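Local coordinates for protein KLLA0E08119p (Kluyveromyces lactis, PDB 3VA7) that probably carboxylates urea to urea-1-carboxylate with ATP, hydrogencarbonate and biotin, this large part carrying the biotin carboxylase, carboxyltransferase and biotin-carrier domains of a urea-degrading enzyme, at residues A[947-952]-A[1197-1202]. Sequence-based numbering, arbitrary orientation.
Sequences RETIRS and IIEAMK. With BTI (5-(hexahydro-2-oxo-1H-thieno[3,4-D]imidazol-6-yl)pentanal), chain B.
E1199, one residue before the end of strand 1194-1200, meets T949 and I950 where helix 937-949 runs out. With CG trans to its own N (chi1 -172°) and the arm stretched out from there, its carboxylate reaches T949, nearly perpendicular to the threonine side chain. The direct touch is light: E1199 OE1 stands 3.7 Å from T949 CB and 4.1 Å from I950 CG1. One water bridges the segments, donating to T949 OG1 and E1199 OE2, 2.7 Å from each. A second lies 2.5 Å from T949 O and 2.6 Å from E1199 OE1, though donation to both is uncertain. Beyond the pair, OE2 takes a salt bridge from R945 and a hydrogen bond from T1018, OE1 one from N696, and T949 OG1 hydrogen-bonds to R945 O. M1201 and K1202 are the central residues of a type I' hairpin turn, whose tip presents the biotinylated lysine, as in biotinyl domains. K1202 NZ joins biotinyl C11 as an amide (1.3 Å); N737 OD1 and G755 N hydrogen-bond the biotin. Between these segments, then, water links E1199 to the helix end, while direct bonds tie its carboxylate, probably kept ionised by R945, to the carboxyltransferase domain three residues before the biotinylated lysine.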
ATOM      1  N   ARG A 947       4.682 -14.506 -23.606  1.00 28.74           N
ATOM      2  CA  ARG A 947       4.822 -14.912 -25.018  1.00 29.72           C
ATOM      3  C   ARG A 947       4.925 -13.737 -25.976  1.00 29.17           C
ATOM      4  O   ARG A 947       5.643 -13.816 -26.950  1.00 28.34           O
ATOM      5  CB  ARG A 947       3.711 -15.875 -25.465  1.00 28.59           C
ATOM      6  CG  ARG A 947       3.855 -17.245 -24.866  1.00 29.41           C
ATOM      7  CD  ARG A 947       2.757 -18.222 -25.359  1.00 33.73           C
ATOM      8  NE  ARG A 947       1.392 -17.739 -25.111  1.00 30.88           N
ATOM      9  CZ  ARG A 947       0.662 -17.118 -26.043  1.00 32.91           C
ATOM     10  NH1 ARG A 947       1.174 -16.919 -27.278  1.00 27.35           N
ATOM     11  NH2 ARG A 947      -0.568 -16.694 -25.742  1.00 30.48           N
ATOM     12  N   GLU A 948       4.211 -12.662 -25.688  1.00 29.96           N
ATOM     13  CA  GLU A 948       4.179 -11.595 -26.639  1.00 31.82           C
ATOM     14  C   GLU A 948       5.190 -10.494 -26.329  1.00 32.62           C
ATOM     15  O   GLU A 948       5.474  -9.653 -27.195  1.00 33.41           O
ATOM     16  CB  GLU A 948       2.734 -11.156 -27.073  1.00 31.83           C
ATOM     17  CG  GLU A 948       1.777 -10.897 -25.969  1.00 35.76           C
ATOM     18  CD  GLU A 948       0.307 -10.769 -26.354  1.00 37.79           C
ATOM     19  OE1 GLU A 948      -0.268  -9.775 -25.858  1.00 43.66           O
ATOM     20  OE2 GLU A 948      -0.299 -11.649 -27.026  1.00 35.34           O
ATOM     21  N   THR A 949       5.825 -10.530 -25.142  1.00 32.89           N
ATOM     22  CA  THR A 949       6.727  -9.422 -24.816  1.00 31.00           C
ATOM     23  C   THR A 949       8.171  -9.819 -24.717  1.00 30.40           C
ATOM     24  O   THR A 949       9.028  -8.942 -24.754  1.00 29.15           O
ATOM     25  CB  THR A 949       6.371  -8.717 -23.529  1.00 30.99           C
ATOM     26  OG1 THR A 949       6.565  -9.642 -22.455  1.00 31.62           O
ATOM     27  CG2 THR A 949       4.945  -8.207 -23.567  1.00 29.83           C
ATOM     28  N   ILE A 950       8.451 -11.112 -24.560  1.00 30.10           N
ATOM     29  CA  ILE A 950       9.810 -11.521 -24.138  1.00 29.88           C
ATOM     30  C   ILE A 950      10.353 -12.723 -24.874  1.00 30.62           C
ATOM     31  O   ILE A 950      11.412 -12.629 -25.481  1.00 30.52           O
ATOM     32  CB  ILE A 950       9.897 -11.791 -22.593  1.00 29.41           C
ATOM     33  CG1 ILE A 950       9.759 -10.487 -21.822  1.00 28.04           C
ATOM     34  CG2 ILE A 950      11.185 -12.575 -22.212  1.00 27.35           C
ATOM     35  CD1 ILE A 950       9.883 -10.647 -20.248  1.00 28.29           C
ATOM     36  N   ARG A 951       9.632 -13.845 -24.771  1.00 30.83           N
ATOM     37  CA  ARG A 951       9.985 -15.078 -25.420  1.00 32.19           C
ATOM     38  C   ARG A 951       8.718 -15.801 -25.870  1.00 33.30           C
ATOM     39  O   ARG A 951       7.926 -16.252 -25.021  1.00 34.15           O
ATOM     40  CB  ARG A 951      10.726 -15.991 -24.461  1.00 32.18           C
ATOM     41  CG  ARG A 951      11.308 -17.196 -25.177  1.00 32.85           C
ATOM     42  CD  ARG A 951      12.483 -17.754 -24.419  1.00 34.89           C
ATOM     43  NE  ARG A 951      12.999 -18.953 -25.073  1.00 37.57           N
ATOM     44  CZ  ARG A 951      14.172 -19.525 -24.820  1.00 37.26           C
ATOM     45  NH1 ARG A 951      15.002 -18.995 -23.930  1.00 42.02           N
ATOM     46  NH2 ARG A 951      14.534 -20.620 -25.473  1.00 34.78           N
ATOM     47  N   SER A 952       8.531 -15.959 -27.180  1.00 33.15           N
ATOM     48  CA  SER A 952       7.271 -16.521 -27.679  1.00 33.33           C
ATOM     49  C   SER A 952       7.259 -18.050 -27.840  1.00 32.51           C
ATOM     50  O   SER A 952       6.178 -18.672 -27.958  1.00 31.01           O
ATOM     51  CB  SER A 952       6.878 -15.845 -28.993  1.00 33.67           C
ATOM     52  OG  SER A 952       7.668 -16.366 -30.054  1.00 35.95           O
ATOM     53  N   ILE A1197       1.409   0.336 -27.690  1.00 34.06           N
ATOM     54  CA  ILE A1197       1.953  -0.111 -26.420  1.00 33.57           C
ATOM     55  C   ILE A1197       3.389  -0.672 -26.541  1.00 34.44           C
ATOM     56  O   ILE A1197       3.719  -1.477 -27.423  1.00 34.29           O
ATOM     57  CB  ILE A1197       1.027  -1.130 -25.753  1.00 33.17           C
ATOM     58  CG1 ILE A1197      -0.357  -0.531 -25.435  1.00 32.23           C
ATOM     59  CG2 ILE A1197       1.590  -1.601 -24.468  1.00 32.94           C
ATOM     60  CD1 ILE A1197      -1.380  -1.632 -25.011  1.00 26.15           C
ATOM     61  N   ILE A1198       4.228  -0.250 -25.608  1.00 35.07           N
ATOM     62  CA  ILE A1198       5.645  -0.638 -25.552  1.00 35.09           C
ATOM     63  C   ILE A1198       5.766  -1.383 -24.252  1.00 35.00           C
ATOM     64  O   ILE A1198       4.972  -1.167 -23.331  1.00 35.39           O
ATOM     65  CB  ILE A1198       6.486   0.740 -25.638  1.00 36.14           C
ATOM     66  CG1 ILE A1198       6.620   1.180 -27.100  1.00 35.09           C
ATOM     67  CG2 ILE A1198       7.819   0.823 -24.893  1.00 34.35           C
ATOM     68  CD1 ILE A1198       6.820   0.027 -28.048  1.00 38.93           C
ATOM     69  N   GLU A1199       6.702  -2.303 -24.142  1.00 34.90           N
ATOM     70  CA  GLU A1199       7.174  -2.600 -22.768  1.00 34.12           C
ATOM     71  C   GLU A1199       8.462  -1.847 -22.538  1.00 33.45           C
ATOM     72  O   GLU A1199       9.446  -2.067 -23.255  1.00 32.57           O
ATOM     73  CB  GLU A1199       7.366  -4.102 -22.456  1.00 34.36           C
ATOM     74  CG  GLU A1199       7.671  -4.360 -20.957  1.00 31.87           C
ATOM     75  CD  GLU A1199       7.937  -5.818 -20.628  1.00 31.86           C
ATOM     76  OE1 GLU A1199       8.570  -6.545 -21.441  1.00 33.04           O
ATOM     77  OE2 GLU A1199       7.531  -6.248 -19.527  1.00 31.15           O
ATOM     78  N   ALA A1200       8.435  -0.959 -21.556  1.00 32.87           N
ATOM     79  CA  ALA A1200       9.624  -0.239 -21.100  1.00 32.62           C
ATOM     80  C   ALA A1200       9.741  -0.394 -19.588  1.00 33.52           C
ATOM     81  O   ALA A1200       8.770  -0.130 -18.852  1.00 34.00           O
ATOM     82  CB  ALA A1200       9.509   1.201 -21.435  1.00 32.15           C
ATOM     83  N   MET A1201      10.912  -0.813 -19.096  1.00 33.63           N
ATOM     84  CA  MET A1201      11.143  -0.836 -17.650  1.00 32.87           C
ATOM     85  C   MET A1201      10.088  -1.660 -16.950  1.00 33.16           C
ATOM     86  O   MET A1201       9.549  -1.228 -15.936  1.00 32.80           O
ATOM     87  CB  MET A1201      11.144   0.570 -17.088  1.00 32.02           C
ATOM     88  CG  MET A1201      12.200   1.439 -17.695  1.00 33.12           C
ATOM     89  SD  MET A1201      12.037   3.111 -17.049  1.00 37.89           S
ATOM     90  CE  MET A1201      11.018   3.859 -18.316  1.00 35.78           C
ATOM     91  N   LYS A1202       9.806  -2.849 -17.515  1.00 34.05           N
ATOM     92  CA  LYS A1202       8.858  -3.820 -16.981  1.00 34.40           C
ATOM     93  C   LYS A1202       7.430  -3.295 -16.850  1.00 36.20           C
ATOM     94  O   LYS A1202       6.623  -3.840 -16.095  1.00 37.94           O
ATOM     95  CB  LYS A1202       9.357  -4.323 -15.634  1.00 33.75           C
ATOM     96  CG  LYS A1202      10.838  -4.618 -15.652  1.00 31.93           C
ATOM     97  CD  LYS A1202      11.306  -5.579 -14.588  1.00 25.70           C
ATOM     98  CE  LYS A1202      12.780  -5.306 -14.392  1.00 26.21           C
ATOM     99  NZ  LYS A1202      13.506  -6.061 -13.337  1.00 23.72           N
TER
HETATM  100  C11 BTI B1901      13.580  -7.391 -13.225  1.00 25.60           C
HETATM  101  O11 BTI B1901      12.960  -8.151 -14.031  1.00 24.16           O
HETATM  102  C10 BTI B1901      14.283  -7.863 -11.917  1.00 21.46           C
HETATM  103  C9  BTI B1901      14.043  -9.354 -11.687  1.00 18.39           C
HETATM  104  C8  BTI B1901      14.918 -10.018 -10.632  1.00 21.52           C
HETATM  105  C7  BTI B1901      15.035 -11.551 -10.748  1.00 20.98           C
HETATM  106  C2  BTI B1901      13.720 -12.290 -10.886  1.00 22.09           C
HETATM  107  S1  BTI B1901      12.629 -12.019  -9.520  1.00 26.18           S
HETATM  108  C6  BTI B1901      11.736 -13.513  -9.772  1.00 24.36           C
HETATM  109  C5  BTI B1901      12.647 -14.492 -10.480  1.00 25.05           C
HETATM  110  N3  BTI B1901      13.111 -15.316  -9.395  1.00 23.28           N
HETATM  111  C3  BTI B1901      14.376 -15.101  -9.148  1.00 25.41           C
HETATM  112  O3  BTI B1901      15.061 -15.763  -8.238  1.00 28.17           O
HETATM  113  N2  BTI B1901      14.890 -14.185  -9.942  1.00 26.61           N
HETATM  114  C4  BTI B1901      13.925 -13.793 -10.963  1.00 25.69           C
HETATM  115  O   HOH W   1       6.197  -8.514 -20.058  1.00 27.51           O
HETATM  116  O   HOH W   2       9.353  -6.550 -23.942  1.00 28.24           O